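Local coordinates for protein putative oxidoreductase (PDB 3NX4) that probably reduces acryloyl-CoA with NADPH, which it binds in the cleft of a medium-chain dehydrogenase/reductase fold, at residues Ala114-Arg119 / Arg281-Leu286. Numbering follows the deposited sequence.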
loop_
_atom_site.group_PDB
_atom_site.type_symbol
_atom_site.label_atom_id
_atom_site.label_comp_id
_atom_site.label_asym_id
_atom_site.label_seq_id
_atom_site.Cartn_x
_atom_site.Cartn_y
_atom_site.Cartn_z
ATOM N N ALA A 114 14.075 25.635 14.668
ATOM C CA ALA A 114 13.928 26.332 15.935
ATOM C C ALA A 114 13.324 25.374 16.957
ATOM O O ALA A 114 12.433 24.593 16.633
ATOM C CB ALA A 114 13.045 27.547 15.772
ATOM N N GLY A 115 13.817 25.440 18.187
ATOM C CA GLY A 115 13.362 24.558 19.240
ATOM C C GLY A 115 14.100 23.232 19.296
ATOM O O GLY A 115 13.905 22.457 20.227
ATOM N N LEU A 116 14.945 22.956 18.310
ATOM C CA LEU A 116 15.660 21.681 18.291
ATOM C C LEU A 116 17.162 21.888 18.450
ATOM O O LEU A 116 17.773 22.602 17.655
ATOM C CB LEU A 116 15.374 20.936 16.983
ATOM C CG LEU A 116 15.842 19.484 16.890
ATOM C CD1 LEU A 116 15.128 18.626 17.938
ATOM C CD2 LEU A 116 15.602 18.922 15.485
ATOM N N SER A 117 17.755 21.257 19.464
ATOM C CA SER A 117 19.197 21.347 19.659
ATOM C C SER A 117 19.909 20.483 18.628
ATOM O O SER A 117 19.356 19.521 18.128
ATOM C CB SER A 117 19.597 20.917 21.075
ATOM O OG SER A 117 19.592 19.500 21.199
ATOM N N SER A 118 21.141 20.842 18.312
ATOM C CA SER A 118 21.957 20.061 17.392
ATOM C C SER A 118 22.097 18.613 17.897
ATOM O O SER A 118 22.006 17.658 17.119
ATOM C CB SER A 118 23.334 20.737 17.244
ATOM O OG SER A 118 24.152 20.073 16.301
ATOM N N ARG A 119 22.293 18.451 19.207
ATOM C CA ARG A 119 22.430 17.121 19.800
ATOM C C ARG A 119 21.141 16.304 19.646
ATOM O O ARG A 119 21.168 15.126 19.272
ATOM C CB ARG A 119 22.846 17.218 21.283
ATOM C CG ARG A 119 23.101 15.858 21.953
ATOM C CD ARG A 119 23.513 16.023 23.421
ATOM N NE ARG A 119 23.923 14.752 24.016
ATOM C CZ ARG A 119 23.108 13.920 24.669
ATOM N NH1 ARG A 119 21.828 14.224 24.832
ATOM N NH2 ARG A 119 23.581 12.787 25.179
ATOM N N ARG A 281 7.323 18.716 12.759
ATOM C CA ARG A 281 6.433 17.858 13.562
ATOM C C ARG A 281 7.192 17.170 14.701
ATOM O O ARG A 281 6.685 17.053 15.819
ATOM C CB ARG A 281 5.731 16.799 12.691
ATOM C CG ARG A 281 4.575 17.339 11.803
ATOM C CD ARG A 281 3.306 17.624 12.601
ATOM N NE ARG A 281 2.868 16.479 13.414
ATOM C CZ ARG A 281 2.073 15.502 12.980
ATOM N NH1 ARG A 281 1.615 15.524 11.737
ATOM N NH2 ARG A 281 1.726 14.502 13.795
ATOM N N LEU A 282 8.401 16.706 14.410
ATOM C CA LEU A 282 9.250 16.103 15.431
ATOM C C LEU A 282 9.493 17.058 16.603
ATOM O O LEU A 282 9.360 16.679 17.763
ATOM C CB LEU A 282 10.583 15.656 14.820
ATOM C CG LEU A 282 10.503 14.355 14.005
ATOM C CD1 LEU A 282 11.698 14.268 13.077
ATOM C CD2 LEU A 282 10.428 13.126 14.930
ATOM N N VAL A 283 9.842 18.300 16.301
ATOM C CA VAL A 283 10.086 19.258 17.366
ATOM C C VAL A 283 8.837 19.376 18.234
ATOM O O VAL A 283 8.916 19.481 19.455
ATOM C CB VAL A 283 10.496 20.631 16.807
ATOM C CG1 VAL A 283 10.564 21.657 17.926
ATOM C CG2 VAL A 283 11.836 20.514 16.094
ATOM N N LYS A 284 7.678 19.327 17.594
ATOM C CA LYS A 284 6.419 19.471 18.308
ATOM C C LYS A 284 6.004 18.207 19.061
ATOM O O LYS A 284 5.494 18.288 20.178
ATOM C CB LYS A 284 5.311 19.896 17.335
ATOM C CG LYS A 284 3.937 20.038 17.968
ATOM C CD LYS A 284 2.894 20.482 16.946
ATOM C CE LYS A 284 2.642 19.414 15.876
ATOM N NZ LYS A 284 1.799 18.268 16.347
ATOM N N ASP A 285 6.229 17.043 18.457
ATOM C CA ASP A 285 5.584 15.816 18.923
ATOM C C ASP A 285 6.423 14.870 19.795
ATOM O O ASP A 285 5.864 13.992 20.458
ATOM C CB ASP A 285 4.963 15.063 17.740
ATOM C CG ASP A 285 3.793 15.812 17.136
ATOM O OD1 ASP A 285 3.222 16.671 17.835
ATOM O OD2 ASP A 285 3.438 15.545 15.974
ATOM N N LEU A 286 7.743 15.030 19.801
ATOM C CA LEU A 286 8.577 14.236 20.714
ATOM C C LEU A 286 8.709 14.912 22.072
ATOM O O LEU A 286 9.154 16.052 22.160
ATOM C CB LEU A 286 9.973 13.995 20.146
ATOM C CG LEU A 286 10.229 12.854 19.171
ATOM C CD1 LEU A 286 11.718 12.782 18.876
ATOM C CD2 LEU A 286 9.740 11.527 19.742
#
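Val283, near the C-terminal end of helix 272-285, makes a small van der Waals contact with the loop Ala114-Leu116 that leads into helix 118-140, apolar against Leu116 and against main chain at Ala114 and Gly115. The two methyls of Val283 divide the work. CG2 lies 3.7 Å from CB of Leu116 and 4.1 Å from its CD2, touching both the root and one branch tip of that leucine. CG1, anti to the backbone N of Val283 (chi1 172°), rests 3.7 Å from O of Ala114 and 4.1 Å from C of Gly115. Gly115, at a positive phi of 87°, presents bare main chain to this methyl. The buried Leu116 also packs on Ala121, while Val283 reaches Pro113. On the far side of the helix turn Arg281 grips Asp285 side-on, NE and NH2 both donating to OD2 from opposite faces of the carboxylate plane; the NE bond is 2.8 Å. Lys284 NZ meets OD1 of Asp285 at 2.6 Å, and Lys169 shares that oxygen, a concentration of positive charge that would probably favour the ionised carboxylate. Ser117 N-caps the following helix through its OG, bonded to N of Asn120. The loop entering helix 118-140 thus meets helix 272-285, which follows the last strand, 261-264, of the parallel Rossmann-type sheet, within the two-domain architecture of medium-chain dehydrogenases/reductases.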